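Local coordinates for MEM-A1 (Soil metagenome, PDB 6E0S), which is a subclass B3 metallo-beta-lactamase that probably hydrolyses beta-lactam antibiotics with the help of bound zinc, at residues G35-V40 against W178-N183; L159-R164 against V174-R179. All blocks are in the same frame, centred on the assembly; numbering follows the deposited sequence.

Contact 1 (G35-V40 against W178-N183); sequences GSTYYV and WRATEN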
# COMPACT_ATOMS: atom_id res chain seq x y z
N GLY A 35 11.72 4.41 14.19
CA GLY A 35 11.95 3.14 14.87
C GLY A 35 12.48 2.10 13.88
O GLY A 35 13.36 2.39 13.07
N SER A 36 11.87 0.91 13.90
CA SER A 36 12.30 -0.21 13.05
C SER A 36 11.57 -0.23 11.69
O SER A 36 11.65 -1.24 10.97
CB SER A 36 12.09 -1.55 13.77
OG SER A 36 10.73 -1.97 13.80
N THR A 37 10.92 0.87 11.33
CA THR A 37 10.15 0.99 10.09
C THR A 37 10.98 1.74 9.06
O THR A 37 11.46 2.85 9.34
CB THR A 37 8.82 1.71 10.33
OG1 THR A 37 7.96 0.86 11.09
CG2 THR A 37 8.10 2.03 8.99
N TYR A 38 11.15 1.15 7.88
CA TYR A 38 12.02 1.76 6.86
C TYR A 38 11.25 1.90 5.56
O TYR A 38 10.43 1.05 5.23
CB TYR A 38 13.27 0.91 6.61
CG TYR A 38 14.16 0.74 7.82
CD1 TYR A 38 13.84 -0.17 8.83
CD2 TYR A 38 15.33 1.47 7.93
CE1 TYR A 38 14.69 -0.32 9.95
CE2 TYR A 38 16.18 1.34 9.07
CZ TYR A 38 15.82 0.44 10.06
OH TYR A 38 16.63 0.28 11.15
N TYR A 39 11.56 2.95 4.78
CA TYR A 39 11.18 2.94 3.38
C TYR A 39 12.20 2.17 2.53
O TYR A 39 13.40 2.47 2.56
CB TYR A 39 11.07 4.37 2.86
CG TYR A 39 10.44 4.49 1.48
CD1 TYR A 39 9.05 4.66 1.33
CD2 TYR A 39 11.23 4.46 0.33
CE1 TYR A 39 8.46 4.80 0.05
CE2 TYR A 39 10.65 4.60 -0.94
CZ TYR A 39 9.27 4.76 -1.05
OH TYR A 39 8.72 4.89 -2.29
N VAL A 40 11.73 1.21 1.72
CA VAL A 40 12.63 0.42 0.87
C VAL A 40 12.11 0.34 -0.57
O VAL A 40 12.58 -0.48 -1.38
CB VAL A 40 12.84 -1.00 1.45
CG1 VAL A 40 13.64 -0.95 2.74
CG2 VAL A 40 11.49 -1.72 1.63
N TRP A 178 0.06 0.46 12.20
CA TRP A 178 0.88 -0.10 13.27
C TRP A 178 1.50 1.06 14.03
O TRP A 178 1.41 2.22 13.63
CB TRP A 178 1.98 -1.06 12.76
CG TRP A 178 3.07 -0.45 11.90
CD1 TRP A 178 4.38 -0.25 12.25
CD2 TRP A 178 2.97 -0.01 10.53
NE1 TRP A 178 5.08 0.30 11.21
CE2 TRP A 178 4.23 0.46 10.15
CE3 TRP A 178 1.92 0.05 9.60
CZ2 TRP A 178 4.48 0.98 8.87
CZ3 TRP A 178 2.18 0.56 8.33
CH2 TRP A 178 3.44 1.00 7.98
N ARG A 179 2.11 0.75 15.17
CA ARG A 179 2.83 1.76 15.94
C ARG A 179 4.31 1.44 15.89
O ARG A 179 4.70 0.27 16.01
CB ARG A 179 2.35 1.79 17.40
CG ARG A 179 0.94 2.35 17.50
CD ARG A 179 0.59 2.81 18.93
NE ARG A 179 1.24 4.06 19.29
CZ ARG A 179 0.74 5.28 19.05
NH1 ARG A 179 -0.42 5.46 18.46
NH2 ARG A 179 1.42 6.33 19.44
N ALA A 180 5.13 2.47 15.71
CA ALA A 180 6.58 2.37 15.76
C ALA A 180 7.06 3.20 16.94
O ALA A 180 6.35 4.10 17.40
CB ALA A 180 7.26 2.83 14.45
N THR A 181 8.25 2.86 17.46
CA THR A 181 8.78 3.47 18.67
C THR A 181 10.27 3.72 18.53
O THR A 181 10.99 2.92 17.94
CB THR A 181 8.54 2.60 19.94
OG1 THR A 181 9.18 1.33 19.76
CG2 THR A 181 7.06 2.37 20.20
N GLU A 182 10.73 4.84 19.10
CA GLU A 182 12.16 5.11 19.13
C GLU A 182 12.41 6.17 20.19
O GLU A 182 11.61 7.09 20.32
CB GLU A 182 12.72 5.57 17.77
CG GLU A 182 12.14 6.84 17.20
CD GLU A 182 12.95 7.40 16.01
OE1 GLU A 182 13.35 8.59 16.04
OE2 GLU A 182 13.14 6.68 15.01
N ASN A 183 13.49 6.01 20.95
CA ASN A 183 13.95 7.05 21.89
C ASN A 183 12.83 7.51 22.85
O ASN A 183 12.75 8.69 23.21
CB ASN A 183 14.53 8.24 21.12
CG ASN A 183 15.34 9.19 21.99
OD1 ASN A 183 15.86 8.82 23.05
ND2 ASN A 183 15.47 10.44 21.54
O HOH W 1 9.75 0.83 15.99

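Contact 2 (L159-R164 against V174-R179); sequences LAVTAR and VSWTWR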
# COMPACT_ATOMS: atom_id res chain seq x y z
N LEU A 159 5.91 -6.95 16.52
CA LEU A 159 5.20 -6.22 15.49
C LEU A 159 3.73 -6.60 15.49
O LEU A 159 3.38 -7.77 15.64
CB LEU A 159 5.77 -6.49 14.09
CG LEU A 159 7.28 -6.45 13.94
CD1 LEU A 159 7.76 -6.79 12.49
CD2 LEU A 159 7.82 -5.11 14.37
N ALA A 160 2.87 -5.61 15.29
CA ALA A 160 1.42 -5.86 15.25
C ALA A 160 0.86 -4.88 14.21
O ALA A 160 0.79 -3.68 14.48
CB ALA A 160 0.76 -5.68 16.62
N VAL A 161 0.51 -5.39 13.03
CA VAL A 161 0.04 -4.56 11.92
C VAL A 161 -1.42 -4.91 11.62
O VAL A 161 -1.73 -6.07 11.35
CB VAL A 161 0.92 -4.77 10.67
CG1 VAL A 161 0.48 -3.84 9.54
CG2 VAL A 161 2.40 -4.54 10.98
N THR A 162 -2.29 -3.91 11.61
CA THR A 162 -3.72 -4.14 11.47
C THR A 162 -4.15 -3.93 10.02
O THR A 162 -3.78 -2.92 9.40
CB THR A 162 -4.50 -3.19 12.38
OG1 THR A 162 -4.14 -3.44 13.75
CG2 THR A 162 -6.01 -3.37 12.22
N ALA A 163 -4.97 -4.85 9.51
CA ALA A 163 -5.58 -4.67 8.19
C ALA A 163 -6.82 -3.79 8.30
O ALA A 163 -7.74 -4.06 9.10
CB ALA A 163 -5.96 -6.01 7.56
N ARG A 164 -6.86 -2.73 7.49
CA ARG A 164 -8.04 -1.87 7.39
C ARG A 164 -8.52 -1.91 5.95
O ARG A 164 -7.91 -1.29 5.08
CB ARG A 164 -7.75 -0.44 7.84
CG ARG A 164 -7.25 -0.35 9.30
CD ARG A 164 -8.33 -0.79 10.27
NE ARG A 164 -9.57 0.01 10.21
CZ ARG A 164 -9.83 1.10 10.93
NH1 ARG A 164 -8.93 1.56 11.80
NH2 ARG A 164 -10.99 1.74 10.79
N VAL A 174 -6.37 -2.64 0.69
CA VAL A 174 -6.19 -2.67 2.15
C VAL A 174 -5.17 -1.61 2.55
O VAL A 174 -4.10 -1.49 1.93
CB VAL A 174 -5.75 -4.06 2.69
CG1 VAL A 174 -5.51 -4.00 4.22
CG2 VAL A 174 -6.76 -5.14 2.31
N SER A 175 -5.52 -0.82 3.56
CA SER A 175 -4.56 0.05 4.22
C SER A 175 -4.13 -0.62 5.53
O SER A 175 -4.92 -1.33 6.16
CB SER A 175 -5.16 1.43 4.49
OG SER A 175 -5.60 2.01 3.25
N TRP A 176 -2.89 -0.37 5.95
CA TRP A 176 -2.28 -1.08 7.07
C TRP A 176 -1.80 -0.11 8.15
O TRP A 176 -1.20 0.93 7.85
CB TRP A 176 -1.11 -1.91 6.55
CG TRP A 176 -1.49 -2.91 5.52
CD1 TRP A 176 -1.46 -2.73 4.15
CD2 TRP A 176 -1.91 -4.25 5.75
NE1 TRP A 176 -1.83 -3.90 3.53
CE2 TRP A 176 -2.10 -4.84 4.48
CE3 TRP A 176 -2.14 -5.01 6.90
CZ2 TRP A 176 -2.53 -6.17 4.34
CZ3 TRP A 176 -2.56 -6.32 6.75
CH2 TRP A 176 -2.74 -6.89 5.47
N THR A 177 -2.05 -0.44 9.42
CA THR A 177 -1.68 0.47 10.50
C THR A 177 -0.88 -0.26 11.59
O THR A 177 -1.08 -1.45 11.84
CB THR A 177 -2.90 1.16 11.14
OG1 THR A 177 -3.70 0.17 11.78
CG2 THR A 177 -3.76 1.89 10.08
N TRP A 178 0.06 0.46 12.20
CA TRP A 178 0.88 -0.10 13.27
C TRP A 178 1.50 1.06 14.03
O TRP A 178 1.41 2.22 13.63
CB TRP A 178 1.98 -1.06 12.76
CG TRP A 178 3.07 -0.45 11.90
CD1 TRP A 178 4.38 -0.25 12.25
CD2 TRP A 178 2.97 -0.01 10.53
NE1 TRP A 178 5.08 0.30 11.21
CE2 TRP A 178 4.23 0.46 10.15
CE3 TRP A 178 1.92 0.05 9.60
CZ2 TRP A 178 4.48 0.98 8.87
CZ3 TRP A 178 2.18 0.56 8.33
CH2 TRP A 178 3.44 1.00 7.98
N ARG A 179 2.11 0.75 15.17
CA ARG A 179 2.83 1.76 15.94
C ARG A 179 4.31 1.44 15.89
O ARG A 179 4.70 0.27 16.01
CB ARG A 179 2.35 1.79 17.40
CG ARG A 179 0.94 2.35 17.50
CD ARG A 179 0.59 2.81 18.93
NE ARG A 179 1.24 4.06 19.29
CZ ARG A 179 0.74 5.28 19.05
NH1 ARG A 179 -0.42 5.46 18.46
NH2 ARG A 179 1.42 6.33 19.44
O HOH W 2 1.72 -1.90 16.31
O HOH W 3 -1.87 -2.61 14.74
O HOH W 4 4.06 -2.99 15.44
O HOH W 5 -6.42 0.91 12.59

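Contact 1 (G35-V40 against W178-N183)
The side chain of E182 reaches back over G35 and grips its backbone nitrogen. E182 CB rests 3.9 Å from G35 CA. CG then sits between the backbone N and the carbonyl carbon of its own residue (chi1 61°), and beyond it the chain runs out extended. E182 CG and CD both skirt G35 N, CD at 3.7 Å. At the tip, E182 OE2 accepts the G35 N-H at 2.8 Å in an almost straight bond, met on the anti side of the carboxylate and 18° out of its plane, while OE1 bonds to S255 OG. G35, at positive phi and with no CB, brings its CA to within 3.2 Å of T181 O. One residue further on, a water accepts from both S36 N and T181 N and so bridges the two backbones. At the far end the bond runs between two side chains. W178 NE1 donates to T37 OG1 at 2.9 Å, the hydroxyl oxygen lying in the indole plane at the ring edge, and T37 CG2 meets W178 CZ2 at 3.8 Å. A180 CB lies 4.0 Å from T37 OG1, a van der Waals contact, and F34 touches A180 and E182. The contact thus joins the two sheets of the alpha-beta/beta-alpha sandwich of metallo-beta-lactamases. Between segments 35-40 and 178-183 both direct hydrogen bonds use a side chain. Two nearly straight N-H bonds and one bridging water carry the polar part of the contact, with both carboxylate oxygens of E182 engaged and the buried indole N-H of W178 satisfied.

Contact 2 (L159-R164 against V174-R179)
R164 faces S175 in an antiparallel hydrogen-bonded pair: R164 N donates to S175 O at 2.7 Å and S175 N returns a bond to R164 O. R164 CB lies 3.4 Å from S175 O. Bends at chi2 and chi3 (-65° and -59°) then fold the chain so that R164 NH1 meets, at the guanidinium edge, a water that also bonds to T177 OG1. T177 is gripped through its backbone as well. T177 O accepts T162 N at 2.8 Å, in the carbonyl plane, and takes a water hydrogen. V161 CA also makes a CA-H...O contact to T177 O, at 3.3 Å, while T177 OG1 leans on T162 CB at 3.5 Å. On the other face of the sheet V161 divides its two branches, V161 CG1 packing on W176 CB and CG2 on W178 CB, each at 3.9 Å. Polar and apolar layers are thereby sorted to the two faces of one hairpin. In the wider sheet strand 153-156 flanks segment 159-164 and strand 185-192 flanks segment 174-179, while V161 and W178 press against strands 48-50 and 56-59 of the second sheet of the sandwich, and W176 against 56-59.

From the N terminus, the chain makes the 35-40 half of contact 1 early, then runs 137 residues through most of the first sheet, its helices and the opening strands of the second sheet before 178-183 closes that long loop. Contact 2 begins inside this span, overlaps its closing segment and is far more local: 159-164 turns back on 174-179 after nine residues, a connection that carries the zinc ligand H169. H91 and H93, which share that zinc site with H169, lie in the long loop. The two closures end on the same strand, 174-182, and share W178 and R179. Contact 2 therefore builds a hairpin within one sheet, whereas contact 1 ties the far end of strand 174-182 to the opposing sheet.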